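Carboxypeptidase D (Drosophila melanogaster, PDB 3MN8) removes C-terminal arginine or lysine residues from peptides and proteins as a zinc metallocarboxypeptidase, acting on growth factors, peptide hormones and neuropeptides. Local coordinates at residues 86-94 / 369-377; 387-398 / 411-419. One frame throughout, in Å; residues are numbered along the deposited sequence.

The chain holds the first carboxypeptidase-like domain, in its active 1B form, of a protein with three such domains. The two contacts come one after the other along it, with centres about 18 Å apart. Contact 1 fixes the transthyretin-like domain to the catalytic domain. Its 86-94 segment leads into strand 93-97 of the large mixed sheet, and its 369-377 segment holds strand 373-376. Contact 2 lies within the transthyretin-like domain and closes one end of it. It joins the end of strand 381-388 and the loop after it to strand 410-415 and the last modelled residues. The contacts also touch: Tyr374 OH probably hydrogen-bonds Leu412 O. Both lie away from the zinc site.

Contact 1 of 2, residues 86-94 / 369-377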
loop_
_atom_site.group_PDB
_atom_site.type_symbol
_atom_site.label_atom_id
_atom_site.label_comp_id
_atom_site.label_asym_id
_atom_site.label_seq_id
_atom_site.Cartn_x
_atom_site.Cartn_y
_atom_site.Cartn_z
ATOM N N SER A 86 -5.675 -3.204 19.722
ATOM C CA SER A 86 -4.267 -2.832 19.580
ATOM C C SER A 86 -3.675 -3.392 18.291
ATOM O O SER A 86 -4.389 -3.677 17.328
ATOM C CB SER A 86 -3.454 -3.326 20.782
ATOM O OG SER A 86 -3.909 -2.758 22.010
ATOM N N ARG A 87 -2.359 -3.520 18.276
ATOM C CA ARG A 87 -1.666 -4.228 17.212
ATOM C C ARG A 87 -0.709 -5.178 17.907
ATOM O O ARG A 87 0.141 -4.746 18.678
ATOM C CB ARG A 87 -0.885 -3.254 16.321
ATOM C CG ARG A 87 -0.806 -3.661 14.852
ATOM C CD ARG A 87 0.213 -2.845 14.089
ATOM N NE ARG A 87 1.560 -3.361 14.305
ATOM C CZ ARG A 87 2.453 -2.816 15.117
ATOM N NH1 ARG A 87 2.163 -1.721 15.804
ATOM N NH2 ARG A 87 3.640 -3.370 15.238
ATOM N N ASN A 88 -0.856 -6.475 17.669
ATOM C CA ASN A 88 0.044 -7.433 18.298
ATOM C C ASN A 88 1.489 -7.160 17.906
ATOM O O ASN A 88 1.797 -6.883 16.742
ATOM C CB ASN A 88 -0.343 -8.860 17.933
ATOM C CG ASN A 88 -1.747 -9.205 18.382
ATOM O OD1 ASN A 88 -2.600 -9.582 17.572
ATOM N ND2 ASN A 88 -2.001 -9.065 19.681
ATOM N N LEU A 89 2.378 -7.228 18.884
ATOM C CA LEU A 89 3.777 -6.980 18.628
ATOM C C LEU A 89 4.199 -7.724 17.363
ATOM O O LEU A 89 3.880 -8.895 17.185
ATOM C CB LEU A 89 4.616 -7.435 19.819
ATOM C CG LEU A 89 6.029 -6.855 19.876
ATOM C CD1 LEU A 89 5.949 -5.398 20.283
ATOM C CD2 LEU A 89 6.891 -7.627 20.847
ATOM N N LEU A 90 4.898 -7.022 16.483
ATOM C CA LEU A 90 5.480 -7.619 15.288
ATOM C C LEU A 90 4.460 -8.045 14.239
ATOM O O LEU A 90 4.818 -8.704 13.265
ATOM C CB LEU A 90 6.415 -8.776 15.648
ATOM C CG LEU A 90 7.715 -8.307 16.310
ATOM C CD1 LEU A 90 8.620 -9.462 16.721
ATOM C CD2 LEU A 90 8.437 -7.361 15.368
ATOM N N THR A 91 3.200 -7.670 14.432
ATOM C CA THR A 91 2.241 -7.754 13.341
ATOM C C THR A 91 2.413 -6.547 12.437
ATOM O O THR A 91 2.386 -5.410 12.922
ATOM C CB THR A 91 0.776 -7.790 13.812
ATOM O OG1 THR A 91 0.530 -9.005 14.536
ATOM C CG2 THR A 91 -0.146 -7.738 12.608
ATOM N N PRO A 92 2.600 -6.798 11.123
ATOM C CA PRO A 92 2.800 -5.777 10.088
ATOM C C PRO A 92 1.539 -4.978 9.796
ATOM O O PRO A 92 0.514 -5.559 9.421
ATOM C CB PRO A 92 3.170 -6.593 8.843
ATOM C CG PRO A 92 3.466 -7.982 9.335
ATOM C CD PRO A 92 2.674 -8.164 10.574
ATOM N N PRO A 93 1.608 -3.651 9.962
ATOM C CA PRO A 93 0.523 -2.807 9.460
ATOM C C PRO A 93 0.721 -2.617 7.963
ATOM O O PRO A 93 1.845 -2.470 7.473
ATOM C CB PRO A 93 0.706 -1.475 10.211
ATOM C CG PRO A 93 2.052 -1.542 10.854
ATOM C CD PRO A 93 2.716 -2.861 10.509
ATOM N N VAL A 94 -0.378 -2.642 7.228
ATOM C CA VAL A 94 -0.320 -2.526 5.791
ATOM C C VAL A 94 -1.521 -1.698 5.369
ATOM O O VAL A 94 -2.495 -1.607 6.123
ATOM C CB VAL A 94 -0.392 -3.913 5.133
ATOM C CG1 VAL A 94 -0.261 -3.797 3.627
ATOM C CG2 VAL A 94 0.684 -4.832 5.706
ATOM N N SER A 369 9.792 1.166 15.542
ATOM C CA SER A 369 8.585 1.747 16.106
ATOM C C SER A 369 8.803 2.120 17.576
ATOM O O SER A 369 9.870 1.873 18.147
ATOM C CB SER A 369 7.441 0.741 15.999
ATOM O OG SER A 369 7.576 -0.267 16.990
ATOM N N LYS A 370 7.788 2.719 18.191
ATOM C CA LYS A 370 7.858 3.063 19.608
ATOM C C LYS A 370 8.156 1.845 20.465
ATOM O O LYS A 370 8.723 1.970 21.541
ATOM C CB LYS A 370 6.559 3.744 20.065
ATOM C CG LYS A 370 6.374 5.140 19.469
ATOM C CD LYS A 370 4.932 5.640 19.532
ATOM C CE LYS A 370 4.814 6.995 18.817
ATOM N NZ LYS A 370 3.535 7.709 19.104
ATOM N N ARG A 371 7.785 0.670 19.972
ATOM C CA ARG A 371 8.037 -0.573 20.685
ATOM C C ARG A 371 9.299 -1.249 20.150
ATOM O O ARG A 371 9.571 -2.404 20.432
ATOM C CB ARG A 371 6.802 -1.501 20.627
ATOM C CG ARG A 371 5.472 -0.745 20.859
ATOM C CD ARG A 371 4.347 -1.562 21.485
ATOM N NE ARG A 371 3.831 -2.605 20.620
ATOM C CZ ARG A 371 2.640 -2.645 20.037
ATOM N NH1 ARG A 371 2.371 -3.685 19.278
ATOM N NH2 ARG A 371 1.729 -1.687 20.183
ATOM N N GLY A 372 10.078 -0.510 19.380
ATOM C CA GLY A 372 11.359 -0.998 18.907
ATOM C C GLY A 372 11.241 -2.091 17.868
ATOM O O GLY A 372 12.164 -2.867 17.652
ATOM N N GLU A 373 10.095 -2.146 17.215
ATOM C CA GLU A 373 9.874 -3.140 16.184
ATOM C C GLU A 373 10.364 -2.661 14.830
ATOM O O GLU A 373 10.353 -1.463 14.539
ATOM C CB GLU A 373 8.387 -3.478 16.062
ATOM C CG GLU A 373 7.548 -3.162 17.268
ATOM C CD GLU A 373 6.064 -3.311 16.969
ATOM O OE1 GLU A 373 5.635 -4.462 16.727
ATOM O OE2 GLU A 373 5.336 -2.283 16.967
ATOM N N TYR A 374 10.776 -3.613 13.998
ATOM C CA TYR A 374 11.103 -3.328 12.609
ATOM C C TYR A 374 10.761 -4.558 11.776
ATOM O O TYR A 374 10.810 -5.695 12.259
ATOM C CB TYR A 374 12.583 -2.998 12.445
ATOM C CG TYR A 374 13.453 -4.230 12.474
ATOM C CD1 TYR A 374 13.998 -4.699 13.673
ATOM C CD2 TYR A 374 13.709 -4.947 11.305
ATOM C CE1 TYR A 374 14.778 -5.856 13.699
ATOM C CE2 TYR A 374 14.484 -6.096 11.323
ATOM C CZ TYR A 374 15.015 -6.543 12.520
ATOM O OH TYR A 374 15.785 -7.675 12.527
ATOM N N TRP A 375 10.392 -4.316 10.525
ATOM C CA TRP A 375 10.186 -5.373 9.565
ATOM C C TRP A 375 11.012 -4.982 8.364
ATOM O O TRP A 375 10.846 -3.879 7.836
ATOM C CB TRP A 375 8.722 -5.447 9.133
ATOM C CG TRP A 375 7.754 -5.568 10.249
ATOM C CD1 TRP A 375 7.073 -6.695 10.638
ATOM C CD2 TRP A 375 7.325 -4.517 11.122
ATOM N NE1 TRP A 375 6.261 -6.407 11.712
ATOM C CE2 TRP A 375 6.401 -5.080 12.030
ATOM C CE3 TRP A 375 7.641 -3.154 11.232
ATOM C CZ2 TRP A 375 5.800 -4.331 13.029
ATOM C CZ3 TRP A 375 7.049 -2.418 12.230
ATOM C CH2 TRP A 375 6.137 -3.003 13.113
ATOM N N ARG A 376 11.902 -5.863 7.922
ATOM C CA ARG A 376 12.705 -5.560 6.750
ATOM C C ARG A 376 12.404 -6.565 5.658
ATOM O O ARG A 376 12.812 -7.735 5.710
ATOM C CB ARG A 376 14.194 -5.533 7.087
ATOM C CG ARG A 376 15.112 -5.286 5.894
ATOM C CD ARG A 376 14.917 -3.910 5.291
ATOM N NE ARG A 376 15.773 -3.702 4.123
ATOM C CZ ARG A 376 15.736 -2.632 3.331
ATOM N NH1 ARG A 376 14.878 -1.650 3.559
ATOM N NH2 ARG A 376 16.562 -2.540 2.303
ATOM N N LEU A 377 11.656 -6.099 4.671
ATOM C CA LEU A 377 11.268 -6.958 3.572
ATOM C C LEU A 377 12.514 -7.343 2.812
ATOM O O LEU A 377 13.334 -6.491 2.485
ATOM C CB LEU A 377 10.300 -6.224 2.651
ATOM C CG LEU A 377 9.026 -5.708 3.309
ATOM C CD1 LEU A 377 8.064 -5.233 2.238
ATOM C CD2 LEU A 377 8.391 -6.780 4.184
#
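Glu373 receives Arg87 and the backbone of Leu90 at the interface between the M14 catalytic domain and the transthyretin-like domain. Arg87 NH2 lies equally near both carboxylate oxygens and donates to Glu373 OE2 at 2.7 Å in a salt bridge. The bond is nearly straight and lies in the guanidinium plane. The carboxylate is turned 29° from that plane. Glu373 OE1 also accepts from Leu90 N at 2.7 Å, close to the line of its own C-O bond.

Trp375 adds a further polar link. Its NE1 donates to Leu90 O at 3.1 Å, from above the carbonyl plane; Lys340 also bonds this oxygen. Pro92 CA and Pro93 CD cover one face of the indole, both towards its rim. The edge at CZ2 meets Arg87 NH2. Arg371 NH1 donates a hydrogen bond to Arg87 O and lies over one face of the Arg87 guanidinium, the two planes only 6° apart. The Glu373 carboxylate probably offsets both charges, though it meets Arg371 by a long charge contact alone.

A second shell positions these groups. A type II turn from Asn88 to Thr91 presents Leu90 N and O to the other domain. Ser369 OG donates to the anti lone pair of Glu373 OE2 and accepts from Glu373 N and, in an ST turn, from Arg371 N. Were Glu373 replaced by an alanine, the Arg87 charge would probably be left without its mate and Leu90 N without its acceptor. The Arg87 chain bends at chi3 (81°), which brings NE to Thr91 O at 2.6 Å, with the oxygen in the guanidinium plane.

Contact 2 of 2, residues 387-398 / 411-419; sequences ASAFGYQTSAPQ and RLDFKLAPV
Leu416 holds CG anti to its carbonyl carbon (chi1 -53°), and its CD2 reaches Ser395 CB at 3.4 Å. The same leucine meets Ala389 CB through CD1, while its CB lies against Tyr392 CD1; the Tyr392 and Leu416 side chains cross at about a right angle. Phe414 has a like first torsion (chi1 -62°), which helps turn its ring face to Ala387 CB. The two meet in a CH-pi contact, 4.0 Å from CB to the ring centroid.

Phe414 belongs to the three-stranded sheet and Ala387 to the four-stranded one, so this packing lies between the two sheets of the transthyretin-like domain. Beyond it, Tyr392 and Pro418 form a single beta bridge. Two backbone bonds flank it: Gln393 N donates to Ala417 O at 2.9 Å, and Val419 N to Gly391 O.

Two glutamine amides bond to backbone oxygens. Gln393 NE2 meets Val419 O at 3.1 Å. Gln398 NE2 reaches Asp413 O at 3.2 Å and meets Phe414 obliquely, its amide turned 49° from the ring. The chemistry is thus divided: apolar groups pack between the sheets, while hydrogen bonds without formal charge join the loop to the last modelled residues and Gln398 to Asp413.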
loop_
_atom_site.group_PDB
_atom_site.type_symbol
_atom_site.label_atom_id
_atom_site.label_comp_id
_atom_site.label_asym_id
_atom_site.label_seq_id
_atom_site.Cartn_x
_atom_site.Cartn_y
_atom_site.Cartn_z
ATOM N N ALA A 387 22.184 -3.029 13.734
ATOM C CA ALA A 387 21.330 -1.966 14.234
ATOM C C ALA A 387 22.149 -0.894 14.920
ATOM O O ALA A 387 23.188 -1.168 15.527
ATOM C CB ALA A 387 20.278 -2.531 15.191
ATOM N N SER A 388 21.676 0.339 14.821
ATOM C CA SER A 388 22.337 1.427 15.507
ATOM C C SER A 388 21.315 2.447 15.997
ATOM O O SER A 388 20.153 2.454 15.564
ATOM C CB SER A 388 23.354 2.084 14.583
ATOM O OG SER A 388 22.734 2.511 13.383
ATOM N N ALA A 389 21.758 3.296 16.917
ATOM C CA ALA A 389 20.918 4.331 17.499
ATOM C C ALA A 389 21.796 5.323 18.259
ATOM O O ALA A 389 22.800 4.948 18.868
ATOM C CB ALA A 389 19.865 3.714 18.433
ATOM N N PHE A 390 21.413 6.593 18.210
ATOM C CA PHE A 390 22.106 7.641 18.946
ATOM C C PHE A 390 22.152 7.300 20.436
ATOM O O PHE A 390 21.147 6.895 21.021
ATOM C CB PHE A 390 21.397 8.981 18.713
ATOM C CG PHE A 390 21.962 10.126 19.506
ATOM C CD1 PHE A 390 21.269 10.648 20.588
ATOM C CD2 PHE A 390 23.177 10.690 19.165
ATOM C CE1 PHE A 390 21.784 11.710 21.324
ATOM C CE2 PHE A 390 23.696 11.751 19.897
ATOM C CZ PHE A 390 22.998 12.260 20.978
ATOM N N GLY A 391 23.323 7.445 21.048
ATOM C CA GLY A 391 23.463 7.146 22.459
ATOM C C GLY A 391 23.653 5.662 22.680
ATOM O O GLY A 391 23.685 5.190 23.817
ATOM N N TYR A 392 23.783 4.923 21.585
ATOM C CA TYR A 392 24.013 3.486 21.658
ATOM C C TYR A 392 25.161 3.051 20.773
ATOM O O TYR A 392 25.323 3.555 19.666
ATOM C CB TYR A 392 22.750 2.716 21.284
ATOM C CG TYR A 392 21.662 2.842 22.311
ATOM C CD1 TYR A 392 21.526 1.895 23.327
ATOM C CD2 TYR A 392 20.779 3.913 22.285
ATOM C CE1 TYR A 392 20.533 2.005 24.284
ATOM C CE2 TYR A 392 19.781 4.033 23.237
ATOM C CZ TYR A 392 19.662 3.077 24.235
ATOM O OH TYR A 392 18.665 3.191 25.186
ATOM N N GLN A 393 25.959 2.120 21.282
ATOM C CA GLN A 393 27.014 1.499 20.493
ATOM C C GLN A 393 26.355 0.625 19.433
ATOM O O GLN A 393 25.477 -0.189 19.732
ATOM C CB GLN A 393 27.964 0.684 21.376
ATOM C CG GLN A 393 28.516 1.473 22.554
ATOM C CD GLN A 393 29.520 0.694 23.396
ATOM O OE1 GLN A 393 29.575 -0.541 23.353
ATOM N NE2 GLN A 393 30.321 1.421 24.178
ATOM N N THR A 394 26.766 0.828 18.187
ATOM C CA THR A 394 26.192 0.105 17.068
ATOM C C THR A 394 26.431 -1.379 17.251
ATOM O O THR A 394 27.567 -1.803 17.428
ATOM C CB THR A 394 26.820 0.549 15.743
ATOM O OG1 THR A 394 26.663 1.963 15.590
ATOM C CG2 THR A 394 26.148 -0.158 14.582
ATOM N N SER A 395 25.359 -2.163 17.213
ATOM C CA SER A 395 25.463 -3.600 17.433
ATOM C C SER A 395 26.453 -4.270 16.501
ATOM O O SER A 395 26.744 -3.772 15.404
ATOM C CB SER A 395 24.116 -4.276 17.216
ATOM O OG SER A 395 23.828 -4.347 15.831
ATOM N N ALA A 396 26.957 -5.419 16.942
ATOM C CA ALA A 396 27.706 -6.297 16.065
ATOM C C ALA A 396 26.729 -6.834 15.020
ATOM O O ALA A 396 25.522 -6.907 15.267
ATOM C CB ALA A 396 28.330 -7.437 16.857
ATOM N N PRO A 397 27.247 -7.217 13.848
ATOM C CA PRO A 397 26.392 -7.665 12.748
ATOM C C PRO A 397 25.928 -9.101 12.943
ATOM O O PRO A 397 26.625 -9.908 13.559
ATOM C CB PRO A 397 27.318 -7.586 11.520
ATOM C CG PRO A 397 28.640 -6.989 12.020
ATOM C CD PRO A 397 28.675 -7.247 13.486
ATOM N N GLN A 398 24.749 -9.409 12.418
ATOM C CA GLN A 398 24.261 -10.776 12.413
ATOM C C GLN A 398 24.009 -11.212 10.968
ATOM O O GLN A 398 23.521 -10.440 10.132
ATOM C CB GLN A 398 23.004 -10.935 13.298
ATOM C CG GLN A 398 23.256 -10.710 14.814
ATOM C CD GLN A 398 21.984 -10.681 15.679
ATOM O OE1 GLN A 398 21.128 -11.556 15.587
ATOM N NE2 GLN A 398 21.876 -9.672 16.537
ATOM N N ARG A 411 12.502 -13.980 12.679
ATOM C CA ARG A 411 12.764 -13.133 13.836
ATOM C C ARG A 411 14.253 -12.903 14.012
ATOM O O ARG A 411 15.059 -13.793 13.756
ATOM C CB ARG A 411 12.203 -13.737 15.115
ATOM C CG ARG A 411 12.601 -12.934 16.334
ATOM C CD ARG A 411 11.797 -11.651 16.446
ATOM N NE ARG A 411 10.651 -11.849 17.320
ATOM C CZ ARG A 411 10.634 -11.556 18.621
ATOM N NH1 ARG A 411 11.698 -11.021 19.198
ATOM N NH2 ARG A 411 9.544 -11.777 19.348
ATOM N N LEU A 412 14.615 -11.708 14.455
ATOM C CA LEU A 412 16.013 -11.348 14.610
ATOM C C LEU A 412 16.060 -10.067 15.419
ATOM O O LEU A 412 15.641 -9.016 14.948
ATOM C CB LEU A 412 16.668 -11.138 13.240
ATOM C CG LEU A 412 18.178 -10.869 13.206
ATOM C CD1 LEU A 412 18.950 -12.117 13.572
ATOM C CD2 LEU A 412 18.617 -10.369 11.842
ATOM N N ASP A 413 16.553 -10.163 16.649
ATOM C CA ASP A 413 16.516 -9.038 17.580
ATOM C C ASP A 413 17.892 -8.457 17.814
ATOM O O ASP A 413 18.899 -9.025 17.409
ATOM C CB ASP A 413 15.940 -9.466 18.937
ATOM C CG ASP A 413 14.491 -9.899 18.855
ATOM O OD1 ASP A 413 13.853 -9.731 17.792
ATOM O OD2 ASP A 413 13.989 -10.404 19.877
ATOM N N PHE A 414 17.913 -7.326 18.500
ATOM C CA PHE A 414 19.149 -6.658 18.837
ATOM C C PHE A 414 19.088 -6.064 20.236
ATOM O O PHE A 414 18.102 -5.414 20.603
ATOM C CB PHE A 414 19.439 -5.557 17.821
ATOM C CG PHE A 414 19.628 -6.069 16.426
ATOM C CD1 PHE A 414 18.542 -6.192 15.572
ATOM C CD2 PHE A 414 20.890 -6.441 15.969
ATOM C CE1 PHE A 414 18.707 -6.666 14.279
ATOM C CE2 PHE A 414 21.068 -6.921 14.679
ATOM C CZ PHE A 414 19.974 -7.031 13.829
ATOM N N LYS A 415 20.135 -6.316 21.017
ATOM C CA LYS A 415 20.393 -5.547 22.226
ATOM C C LYS A 415 21.570 -4.599 21.986
ATOM O O LYS A 415 22.619 -4.999 21.474
ATOM C CB LYS A 415 20.650 -6.453 23.431
ATOM C CG LYS A 415 19.433 -7.237 23.859
ATOM C CD LYS A 415 19.564 -7.735 25.290
ATOM C CE LYS A 415 18.215 -8.192 25.848
ATOM N NZ LYS A 415 18.289 -8.476 27.316
ATOM N N LEU A 416 21.367 -3.335 22.342
ATOM C CA LEU A 416 22.380 -2.303 22.175
ATOM C C LEU A 416 22.754 -1.743 23.526
ATOM O O LEU A 416 21.877 -1.498 24.361
ATOM C CB LEU A 416 21.847 -1.157 21.316
ATOM C CG LEU A 416 21.237 -1.497 19.962
ATOM C CD1 LEU A 416 20.836 -0.228 19.205
ATOM C CD2 LEU A 416 22.222 -2.317 19.165
ATOM N N ALA A 417 24.052 -1.533 23.735
ATOM C CA ALA A 417 24.535 -0.951 24.980
ATOM C C ALA A 417 24.646 0.552 24.803
ATOM O O ALA A 417 24.918 1.024 23.707
ATOM C CB ALA A 417 25.868 -1.548 25.365
ATOM N N PRO A 418 24.390 1.320 25.866
ATOM C CA PRO A 418 24.567 2.752 25.658
ATOM C C PRO A 418 26.052 2.992 25.440
ATOM O O PRO A 418 26.858 2.244 25.988
ATOM C CB PRO A 418 24.113 3.361 26.992
ATOM C CG PRO A 418 23.348 2.267 27.699
ATOM C CD PRO A 418 23.967 0.994 27.239
ATOM N N VAL A 419 26.404 3.998 24.647
ATOM C CA VAL A 419 27.804 4.358 24.420
ATOM C C VAL A 419 28.652 4.311 25.698
ATOM O O VAL A 419 29.861 4.066 25.642
ATOM C CB VAL A 419 27.917 5.764 23.794
ATOM C CG1 VAL A 419 27.344 5.759 22.394
ATOM C CG2 VAL A 419 27.201 6.801 24.659
#